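Local atomic coordinates of putative aminopeptidase (Leishmania major, PDB entry 5NTH), a protein that probably removes N-terminal amino acids from peptides as a manganese-dependent leucyl aminopeptidase of the M17 family, and is seen here with actinonin bound. Residues Y264-C269 / H366-D371; E383-D388 / D476-A481; Y465-Y470 / G492-E497. All blocks are in the same frame, centred on the assembly; numbering follows the deposited sequence.

Contact 1: Y264-C269 / H366-D371; sequences YAVGKC and HSYRND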
loop_
_atom_site.group_PDB
_atom_site.type_symbol
_atom_site.label_atom_id
_atom_site.label_comp_id
_atom_site.label_asym_id
_atom_site.label_seq_id
_atom_site.Cartn_x
_atom_site.Cartn_y
_atom_site.Cartn_z
ATOM N N TYR A 264 0.721 3.391 -33.223
ATOM C CA TYR A 264 2.124 3.037 -33.373
ATOM C C TYR A 264 2.896 3.212 -32.047
ATOM O O TYR A 264 3.736 2.384 -31.696
ATOM C CB TYR A 264 2.791 3.872 -34.457
ATOM C CG TYR A 264 4.256 3.591 -34.488
ATOM C CD1 TYR A 264 4.751 2.468 -35.131
ATOM C CD2 TYR A 264 5.155 4.404 -33.805
ATOM C CE1 TYR A 264 6.109 2.176 -35.134
ATOM C CE2 TYR A 264 6.510 4.128 -33.807
ATOM C CZ TYR A 264 6.980 3.009 -34.472
ATOM O OH TYR A 264 8.322 2.732 -34.463
ATOM N N ALA A 265 2.623 4.307 -31.337
ATOM C CA ALA A 265 3.247 4.556 -30.036
ATOM C C ALA A 265 2.987 3.425 -29.036
ATOM O O ALA A 265 3.910 2.994 -28.321
ATOM C CB ALA A 265 2.746 5.868 -29.453
ATOM N N VAL A 266 1.734 2.961 -28.984
ATOM C CA VAL A 266 1.298 2.006 -27.955
ATOM C C VAL A 266 1.972 0.649 -28.155
ATOM O O VAL A 266 2.415 0.003 -27.169
ATOM C CB VAL A 266 -0.244 1.833 -27.927
ATOM C CG1 VAL A 266 -0.664 0.687 -27.015
ATOM C CG2 VAL A 266 -0.909 3.089 -27.415
ATOM N N GLY A 267 2.050 0.240 -29.424
ATOM C CA GLY A 267 2.517 -1.082 -29.783
ATOM C C GLY A 267 3.949 -1.194 -30.229
ATOM O O GLY A 267 4.378 -2.297 -30.591
ATOM N N LYS A 268 4.695 -0.088 -30.189
ATOM C CA LYS A 268 6.060 -0.059 -30.739
ATOM C C LYS A 268 7.086 -0.876 -29.963
ATOM O O LYS A 268 8.126 -1.272 -30.501
ATOM C CB LYS A 268 6.563 1.382 -30.921
ATOM C CG LYS A 268 6.982 2.174 -29.675
ATOM C CD LYS A 268 7.283 3.627 -30.069
ATOM C CE LYS A 268 7.526 4.557 -28.897
ATOM N NZ LYS A 268 8.947 4.480 -28.471
ATOM N N CYS A 269 6.780 -1.127 -28.699
ATOM C CA CYS A 269 7.682 -1.845 -27.815
ATOM C C CYS A 269 7.567 -3.348 -27.915
ATOM O O CYS A 269 8.490 -4.057 -27.575
ATOM C CB CYS A 269 7.395 -1.453 -26.385
ATOM S SG CYS A 269 8.668 -2.073 -25.301
ATOM N N HIS A 366 11.810 0.719 -25.571
ATOM C CA HIS A 366 11.071 1.351 -26.676
ATOM C C HIS A 366 9.628 1.737 -26.262
ATOM O O HIS A 366 8.840 2.163 -27.109
ATOM C CB HIS A 366 11.073 0.431 -27.930
ATOM C CG HIS A 366 12.449 0.133 -28.456
ATOM N ND1 HIS A 366 12.888 0.569 -29.689
ATOM C CD2 HIS A 366 13.494 -0.533 -27.904
ATOM C CE1 HIS A 366 14.139 0.179 -29.877
ATOM N NE2 HIS A 366 14.532 -0.486 -28.806
ATOM N N SER A 367 9.290 1.606 -24.971
ATOM C CA SER A 367 7.968 1.967 -24.456
ATOM C C SER A 367 7.662 3.473 -24.478
ATOM O O SER A 367 8.512 4.326 -24.206
ATOM C CB SER A 367 7.767 1.459 -23.025
ATOM O OG SER A 367 7.682 0.051 -22.991
ATOM N N TYR A 368 6.413 3.766 -24.796
ATOM C CA TYR A 368 5.912 5.109 -24.734
ATOM C C TYR A 368 5.717 5.385 -23.261
ATOM O O TYR A 368 5.298 4.511 -22.515
ATOM C CB TYR A 368 4.652 5.267 -25.618
ATOM C CG TYR A 368 3.288 4.860 -25.062
ATOM C CD1 TYR A 368 3.033 3.577 -24.565
ATOM C CD2 TYR A 368 2.219 5.762 -25.109
ATOM C CE1 TYR A 368 1.755 3.230 -24.088
ATOM C CE2 TYR A 368 0.960 5.433 -24.629
ATOM C CZ TYR A 368 0.728 4.178 -24.119
ATOM O OH TYR A 368 -0.529 3.916 -23.674
ATOM N N ARG A 369 6.074 6.598 -22.865
ATOM C CA ARG A 369 6.374 6.931 -21.485
ATOM C C ARG A 369 5.250 7.758 -20.864
ATOM O O ARG A 369 4.391 8.279 -21.562
ATOM C CB ARG A 369 7.703 7.686 -21.454
ATOM C CG ARG A 369 8.879 7.028 -22.204
ATOM C CD ARG A 369 10.060 7.991 -22.350
ATOM N NE ARG A 369 11.269 7.427 -22.979
ATOM C CZ ARG A 369 11.521 7.374 -24.298
ATOM N NH1 ARG A 369 10.636 7.843 -25.191
ATOM N NH2 ARG A 369 12.668 6.843 -24.744
ATOM N N ASN A 370 5.209 7.828 -19.544
ATOM C CA ASN A 370 4.281 8.748 -18.914
ATOM C C ASN A 370 4.984 10.080 -19.051
ATOM O O ASN A 370 5.969 10.297 -18.357
ATOM C CB ASN A 370 4.012 8.396 -17.454
ATOM C CG ASN A 370 3.476 6.995 -17.294
ATOM O OD1 ASN A 370 2.322 6.729 -17.560
ATOM N ND2 ASN A 370 4.341 6.080 -16.891
ATOM N N ASP A 371 4.520 10.902 -20.005
ATOM C CA ASP A 371 5.067 12.234 -20.402
ATOM C C ASP A 371 5.273 12.420 -21.918
ATOM O O ASP A 371 5.295 13.559 -22.389
ATOM C CB ASP A 371 6.374 12.626 -19.676
ATOM C CG ASP A 371 6.127 13.201 -18.292
ATOM O OD1 ASP A 371 4.949 13.453 -17.950
ATOM O OD2 ASP A 371 7.110 13.380 -17.552
#
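The ammonium group of K268 donates to the carbonyl oxygen of H366, with NZ and O 2.7 Å apart. NZ approaches from above the carbonyl plane, 46° out of it. In K268, CG stands between the backbone N and the carbonyl carbon (chi1 75°), and the chain runs extended to CE and turns only at chi4 (85°), which points NZ at the oxygen. The methylene groups run alongside the same oxygen, CG lying 3.2 Å from H366 O. R369 NH1 lies 5.0 Å from K268 NZ and has D372 as a long, weak ion-pair partner; R369 NH2 forms a salt bridge with E360 of the second subunit.

Next to the lysine, C269 SG comes within 3.3 Å of S367 OG, a hydroxyl that is hydrogen-bonded to the backbone oxygen of A362. Apolar contact takes over at Y368. Its ring lies alongside the V266 side chain, and the backbone CA of V266 makes a CH-pi contact over one face, 4.2 Å from the ring centroid. V266 CG2 touches the phenol end, 3.8 Å from Y368 CZ, while A265 CB packs against Y368 CB.

The loop between strands 349-361 and 373-375 thus lies against helix 261-267 and the turn that follows it, and V266 and Y368 both pack on I393 of helix 391-404 and on the manganese ligand E390.

Contact 2: E383-D388 / D476-A481; sequences EVMNTD and DMRNIA. With MN (manganese (II) ion), chain D; BB2 (actinonin), chain E.
E383 and R478 form a parallel beta bridge that adds strand 477-478 to the edge of a small three-stranded sheet beside the active site. Among the backbone bonds, E383 N donates to M477 O at 2.7 Å, whereas N479 N to E383 O is weak.

E383 and R478 also form a side-on salt bridge: R478 NE and NH1 both reach E383 OE1, each at 2.8 Å, from the same face of the carboxylate, whose plane is turned 48° from the guanidinium. S472 OG is a further partner of OE1. The M385 side chain curls so that SD lies over one guanidinium face, 3.4 Å from R478 NE.

N479 uses both ends of its amide. OD1 accepts from M385 N, which stands above the carbonyl plane; ND2 donates to N386 O at 3.1 Å, almost straight at 162°. This double grip fixes the rotation of the amide and ties segment 476-481 to the loop that leads to the metal site.

There N386 OD1 accepts from D388 N in an Asx turn. D388 binds manganese through its backbone O and, at 2.0 Å, through OD1, which lies 2.8 Å from actinonin O4, itself a ligand of the same ion.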
loop_
_atom_site.group_PDB
_atom_site.type_symbol
_atom_site.label_atom_id
_atom_site.label_comp_id
_atom_site.label_asym_id
_atom_site.label_seq_id
_atom_site.Cartn_x
_atom_site.Cartn_y
_atom_site.Cartn_z
ATOM N N GLU A 383 -1.106 14.102 -24.531
ATOM C CA GLU A 383 -0.064 13.972 -23.511
ATOM C C GLU A 383 -0.313 12.717 -22.670
ATOM O O GLU A 383 -1.242 12.671 -21.869
ATOM C CB GLU A 383 0.000 15.198 -22.596
ATOM C CG GLU A 383 1.321 15.247 -21.818
ATOM C CD GLU A 383 1.374 16.302 -20.724
ATOM O OE1 GLU A 383 0.319 16.929 -20.459
ATOM O OE2 GLU A 383 2.480 16.482 -20.120
ATOM N N VAL A 384 0.542 11.728 -22.833
ATOM C CA VAL A 384 0.386 10.456 -22.145
ATOM C C VAL A 384 0.768 10.585 -20.693
ATOM O O VAL A 384 1.920 10.702 -20.391
ATOM C CB VAL A 384 1.278 9.383 -22.795
ATOM C CG1 VAL A 384 1.139 8.051 -22.075
ATOM C CG2 VAL A 384 0.921 9.216 -24.276
ATOM N N MET A 385 -0.196 10.533 -19.790
ATOM C CA MET A 385 0.077 10.578 -18.345
ATOM C C MET A 385 0.107 9.219 -17.683
ATOM O O MET A 385 0.739 9.049 -16.633
ATOM C CB MET A 385 -0.982 11.409 -17.654
ATOM C CG MET A 385 -1.085 12.827 -18.164
ATOM S SD MET A 385 0.189 13.856 -17.425
ATOM C CE MET A 385 1.661 13.435 -18.345
ATOM N N ASN A 386 -0.613 8.269 -18.263
ATOM C CA ASN A 386 -0.603 6.903 -17.807
ATOM C C ASN A 386 -0.613 6.006 -18.991
ATOM O O ASN A 386 -1.602 6.011 -19.732
ATOM C CB ASN A 386 -1.807 6.583 -16.944
ATOM C CG ASN A 386 -1.653 5.243 -16.253
ATOM O OD1 ASN A 386 -1.635 4.223 -16.920
ATOM N ND2 ASN A 386 -1.487 5.239 -14.931
ATOM N N THR A 387 0.434 5.198 -19.140
ATOM C CA THR A 387 0.545 4.317 -20.297
ATOM C C THR A 387 -0.412 3.117 -20.218
ATOM O O THR A 387 -0.596 2.395 -21.196
ATOM C CB THR A 387 1.964 3.809 -20.490
ATOM O OG1 THR A 387 2.310 2.988 -19.378
ATOM C CG2 THR A 387 2.937 4.962 -20.597
ATOM N N ASP A 388 -1.034 2.894 -19.069
ATOM C CA ASP A 388 -2.033 1.841 -18.970
ATOM C C ASP A 388 -3.428 2.194 -19.520
ATOM O O ASP A 388 -4.292 1.287 -19.646
ATOM C CB ASP A 388 -2.148 1.347 -17.536
ATOM C CG ASP A 388 -2.834 0.023 -17.446
ATOM O OD1 ASP A 388 -3.148 -0.625 -18.505
ATOM O OD2 ASP A 388 -3.111 -0.353 -16.301
ATOM N N ASP A 476 -3.148 18.967 -26.812
ATOM C CA ASP A 476 -4.585 19.176 -26.925
ATOM C C ASP A 476 -5.339 18.530 -25.771
ATOM O O ASP A 476 -6.273 19.121 -25.252
ATOM C CB ASP A 476 -5.101 18.718 -28.292
ATOM C CG ASP A 476 -4.596 19.599 -29.409
ATOM O OD1 ASP A 476 -4.686 20.878 -29.262
ATOM O OD2 ASP A 476 -4.104 19.003 -30.416
ATOM N N MET A 477 -4.873 17.353 -25.347
ATOM C CA MET A 477 -5.472 16.643 -24.235
ATOM C C MET A 477 -4.501 15.646 -23.612
ATOM O O MET A 477 -3.504 15.260 -24.219
ATOM C CB MET A 477 -6.664 15.875 -24.758
ATOM C CG MET A 477 -6.291 14.802 -25.780
ATOM S SD MET A 477 -7.658 14.199 -26.781
ATOM C CE MET A 477 -8.908 14.101 -25.499
ATOM N N ARG A 478 -4.829 15.193 -22.415
ATOM C CA ARG A 478 -4.114 14.063 -21.810
ATOM C C ARG A 478 -4.826 12.805 -22.195
ATOM O O ARG A 478 -5.782 12.878 -22.944
ATOM C CB ARG A 478 -4.089 14.221 -20.307
ATOM C CG ARG A 478 -3.447 15.531 -19.990
ATOM C CD ARG A 478 -3.006 15.699 -18.582
ATOM N NE ARG A 478 -1.738 16.429 -18.621
ATOM C CZ ARG A 478 -1.239 17.151 -17.627
ATOM N NH1 ARG A 478 -0.082 17.766 -17.793
ATOM N NH2 ARG A 478 -1.882 17.246 -16.465
ATOM N N ASN A 479 -4.390 11.656 -21.701
ATOM C CA ASN A 479 -5.148 10.436 -21.930
ATOM C C ASN A 479 -5.766 9.809 -20.672
ATOM O O ASN A 479 -6.219 8.691 -20.723
ATOM C CB ASN A 479 -4.278 9.427 -22.643
ATOM C CG ASN A 479 -3.349 8.718 -21.703
ATOM O OD1 ASN A 479 -2.973 9.265 -20.663
ATOM N ND2 ASN A 479 -2.995 7.480 -22.033
ATOM N N ILE A 480 -5.763 10.513 -19.547
ATOM C CA ILE A 480 -6.413 10.058 -18.292
ATOM C C ILE A 480 -6.878 11.358 -17.631
ATOM O O ILE A 480 -6.340 12.409 -17.914
ATOM C CB ILE A 480 -5.454 9.249 -17.367
ATOM N N ALA A 481 -7.869 11.317 -16.763
ATOM C CA ALA A 481 -8.396 12.551 -16.193
ATOM C C ALA A 481 -7.485 13.063 -15.084
ATOM O O ALA A 481 -6.823 12.299 -14.424
ATOM C CB ALA A 481 -9.818 12.338 -15.681
HETATM MN MN MN D . -4.524 -0.621 -19.911
HETATM C C5 BB2 E . -7.941 -0.298 -17.265
HETATM C C3 BB2 E . -6.953 -0.569 -18.360
HETATM O O4 BB2 E . -5.862 -0.946 -18.034
HETATM N N1 BB2 E . -7.281 -0.445 -19.639
HETATM O O2 BB2 E . -6.325 -0.753 -20.633
HETATM C C6 BB2 E . -7.456 0.876 -16.423
HETATM C C12 BB2 E . -8.064 0.741 -15.064
HETATM O O13 BB2 E . -9.159 1.202 -14.889
HETATM C C7 BB2 E . -7.844 2.190 -17.113
HETATM C C8 BB2 E . -7.494 3.444 -16.317
HETATM C C9 BB2 E . -5.992 3.664 -16.223
HETATM C C10 BB2 E . -5.544 3.833 -14.781
HETATM C C11 BB2 E . -5.950 5.191 -14.235
HETATM N N14 BB2 E . -7.399 0.104 -14.110
HETATM C C15 BB2 E . -7.975 -0.085 -12.783
HETATM C C16 BB2 E . -7.617 -1.470 -12.193
HETATM C C18 BB2 E . -7.432 -1.500 -10.668
HETATM C C17 BB2 E . -8.667 -2.518 -12.613
HETATM C C19 BB2 E . -7.653 1.120 -11.931
HETATM O O20 BB2 E . -8.553 1.924 -11.797
HETATM N N21 BB2 E . -6.449 1.313 -11.348
HETATM C C22 BB2 E . -6.335 2.119 -10.124
HETATM C C23 BB2 E . -5.112 0.825 -11.720
HETATM C C24 BB2 E . -4.234 0.927 -10.472
HETATM C C25 BB2 E . -5.059 1.636 -9.415
HETATM C C26 BB2 E . -6.203 3.586 -10.562
HETATM O O27 BB2 E . -7.410 4.076 -11.162
#

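Contact 3: Y465-Y470 / G492-E497; sequences YHEEVY and GGYFVE
Helix 463-467 leads into a type I beta turn from E467 to Y470, and this bend faces helix 488-497, the closest CA atoms being those of H466 and Y494, 6.9 Å apart. Y494 carries the contact. With its CG anti to the backbone N (chi1 170°), the side chain reaches out from helix 488-497 toward segment 465-470 and meets three residues there.

H466 lies over one ring face: its CB makes a CH-pi contact 3.8 Å from the centroid of the Y494 ring. The imidazole turns its edge toward the same tyrosine in an offset edge-to-face pair, planes at 62°. At the far end of the ring, Y494 OH comes within 3.2 Å of E467 CB, a close approach of the hydroxyl to the aliphatic base of the glutamate.

Y470 meets Y494 differently. The two side chains run antiparallel, their rings close to parallel (26°) but displaced so that little of one lies over the other; CD2 of Y470 and CD2 of Y494 touch at 3.6 Å. Farther along, the Y470 side chain stands roughly perpendicular to that of F495, and Y470 CE1 lies at the edge of the F495 ring, 4.1 Å from F495 CD2. Y470 OH packs on F495 CB and is hydrogen-bonded to the backbone oxygen of C491, which ties the tyrosine to helix 488-497.

H466, Y470 and Y494 form an aromatic cluster between helix 463-467 with its following turn and helix 488-497 of the M17 catalytic domain; G492 of the latter helix lies near the bound bicarbonate.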
loop_
_atom_site.group_PDB
_atom_site.type_symbol
_atom_site.label_atom_id
_atom_site.label_comp_id
_atom_site.label_asym_id
_atom_site.label_seq_id
_atom_site.Cartn_x
_atom_site.Cartn_y
_atom_site.Cartn_z
ATOM N N TYR A 465 -18.157 18.411 -19.357
ATOM C CA TYR A 465 -17.558 18.051 -18.081
ATOM C C TYR A 465 -16.316 17.202 -18.265
ATOM O O TYR A 465 -15.351 17.390 -17.514
ATOM C CB TYR A 465 -18.608 17.383 -17.180
ATOM C CG TYR A 465 -19.580 18.361 -16.512
ATOM C CD1 TYR A 465 -19.568 19.759 -16.775
ATOM C CD2 TYR A 465 -20.515 17.895 -15.613
ATOM C CE1 TYR A 465 -20.448 20.635 -16.120
ATOM C CE2 TYR A 465 -21.418 18.758 -14.983
ATOM C CZ TYR A 465 -21.380 20.129 -15.222
ATOM O OH TYR A 465 -22.289 20.910 -14.547
ATOM N N HIS A 466 -16.300 16.324 -19.276
ATOM C CA HIS A 466 -15.097 15.500 -19.559
ATOM C C HIS A 466 -13.957 16.353 -20.115
ATOM O O HIS A 466 -12.803 16.147 -19.757
ATOM C CB HIS A 466 -15.355 14.306 -20.504
ATOM C CG HIS A 466 -16.619 13.567 -20.213
ATOM N ND1 HIS A 466 -17.028 13.272 -18.930
ATOM C CD2 HIS A 466 -17.592 13.107 -21.028
ATOM C CE1 HIS A 466 -18.198 12.666 -18.969
ATOM N NE2 HIS A 466 -18.563 12.557 -20.229
ATOM N N GLU A 467 -14.276 17.315 -20.973
ATOM C CA GLU A 467 -13.268 18.172 -21.559
ATOM C C GLU A 467 -12.415 18.776 -20.481
ATOM O O GLU A 467 -11.202 18.896 -20.657
ATOM C CB GLU A 467 -13.902 19.285 -22.382
ATOM C CG GLU A 467 -12.859 20.188 -23.029
ATOM C CD GLU A 467 -13.451 21.212 -23.993
ATOM O OE1 GLU A 467 -14.483 21.853 -23.647
ATOM O OE2 GLU A 467 -12.865 21.396 -25.099
ATOM N N GLU A 468 -13.050 19.145 -19.371
ATOM C CA GLU A 468 -12.371 19.908 -18.336
ATOM C C GLU A 468 -11.569 19.083 -17.346
ATOM O O GLU A 468 -10.962 19.656 -16.473
ATOM C CB GLU A 468 -13.329 20.878 -17.597
ATOM C CG GLU A 468 -14.257 20.276 -16.525
ATOM C CD GLU A 468 -15.025 21.337 -15.703
ATOM O OE1 GLU A 468 -14.335 22.161 -15.045
ATOM O OE2 GLU A 468 -16.299 21.341 -15.694
ATOM N N VAL A 469 -11.548 17.764 -17.463
ATOM C CA VAL A 469 -10.616 16.957 -16.670
ATOM C C VAL A 469 -9.464 16.351 -17.494
ATOM O O VAL A 469 -8.619 15.672 -16.950
ATOM C CB VAL A 469 -11.333 15.878 -15.820
ATOM C CG1 VAL A 469 -12.317 16.528 -14.861
ATOM C CG2 VAL A 469 -12.023 14.810 -16.664
ATOM N N TYR A 470 -9.426 16.648 -18.786
ATOM C CA TYR A 470 -8.385 16.198 -19.724
ATOM C C TYR A 470 -7.440 17.312 -20.210
ATOM O O TYR A 470 -6.623 17.079 -21.139
ATOM C CB TYR A 470 -9.063 15.631 -20.976
ATOM C CG TYR A 470 -9.365 14.183 -20.948
ATOM C CD1 TYR A 470 -8.353 13.251 -20.972
ATOM C CD2 TYR A 470 -10.662 13.743 -20.976
ATOM C CE1 TYR A 470 -8.630 11.899 -20.956
ATOM C CE2 TYR A 470 -10.955 12.393 -20.982
ATOM C CZ TYR A 470 -9.922 11.477 -20.956
ATOM O OH TYR A 470 -10.186 10.138 -20.976
ATOM N N GLY A 492 -13.391 7.563 -20.861
ATOM C CA GLY A 492 -12.778 6.691 -21.834
ATOM C C GLY A 492 -13.425 6.833 -23.181
ATOM O O GLY A 492 -12.749 6.896 -24.192
ATOM N N GLY A 493 -14.744 6.900 -23.203
ATOM C CA GLY A 493 -15.460 7.122 -24.456
ATOM C C GLY A 493 -15.199 8.470 -25.091
ATOM O O GLY A 493 -15.009 8.566 -26.298
ATOM N N TYR A 494 -15.196 9.507 -24.264
ATOM C CA TYR A 494 -14.933 10.891 -24.699
ATOM C C TYR A 494 -13.571 11.046 -25.358
ATOM O O TYR A 494 -13.424 11.746 -26.346
ATOM C CB TYR A 494 -15.037 11.845 -23.500
ATOM C CG TYR A 494 -14.555 13.249 -23.781
ATOM C CD1 TYR A 494 -15.388 14.192 -24.392
ATOM C CD2 TYR A 494 -13.250 13.632 -23.440
ATOM C CE1 TYR A 494 -14.931 15.471 -24.661
ATOM C CE2 TYR A 494 -12.779 14.904 -23.701
ATOM C CZ TYR A 494 -13.619 15.820 -24.308
ATOM O OH TYR A 494 -13.140 17.077 -24.573
ATOM N N PHE A 495 -12.577 10.377 -24.813
ATOM C CA PHE A 495 -11.274 10.436 -25.404
ATOM C C PHE A 495 -11.405 9.980 -26.831
ATOM O O PHE A 495 -11.013 10.682 -27.713
ATOM C CB PHE A 495 -10.259 9.564 -24.680
ATOM C CG PHE A 495 -8.902 9.650 -25.280
ATOM C CD1 PHE A 495 -8.559 8.863 -26.378
ATOM C CD2 PHE A 495 -7.986 10.579 -24.813
ATOM C CE1 PHE A 495 -7.296 8.969 -26.971
ATOM C CE2 PHE A 495 -6.729 10.682 -25.396
ATOM C CZ PHE A 495 -6.388 9.876 -26.485
ATOM N N VAL A 496 -12.000 8.812 -27.045
ATOM C CA VAL A 496 -12.134 8.232 -28.393
ATOM C C VAL A 496 -13.015 9.092 -29.282
ATOM O O VAL A 496 -12.760 9.265 -30.458
ATOM C CB VAL A 496 -12.750 6.824 -28.377
ATOM C CG1 VAL A 496 -12.608 6.182 -29.746
ATOM C CG2 VAL A 496 -12.074 5.926 -27.348
ATOM N N GLU A 497 -14.074 9.626 -28.721
ATOM C CA GLU A 497 -14.932 10.484 -29.506
ATOM C C GLU A 497 -14.177 11.643 -30.176
ATOM O O GLU A 497 -14.500 12.028 -31.304
ATOM C CB GLU A 497 -16.032 11.051 -28.643
ATOM C CG GLU A 497 -17.171 11.642 -29.433
ATOM C CD GLU A 497 -18.249 12.192 -28.532
ATOM O OE1 GLU A 497 -17.982 12.341 -27.321
ATOM O OE2 GLU A 497 -19.369 12.479 -29.034
#

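All three contacts lie in the catalytic domain, on the same side of the chain's centre. Contacts 1 and 2 are 12 Å apart between centres, contacts 2 and 3 are 11 Å apart, and contacts 1 and 3, 21 Å apart, do not touch. Along the chain both segments of contact 1 precede those of contact 2; contacts 2 and 3 alternate, strand 477-478 falling between helices 463-467 and 488-497. Probable hydrogen bonds join D371 N to V384 O and R478 N to Y470 O, making contact 2 the bridge. The row thus connects helix 261-267 to helix 488-497 past the metal-binding loop at D388, and contacts 1 and 2 also touch the second subunit.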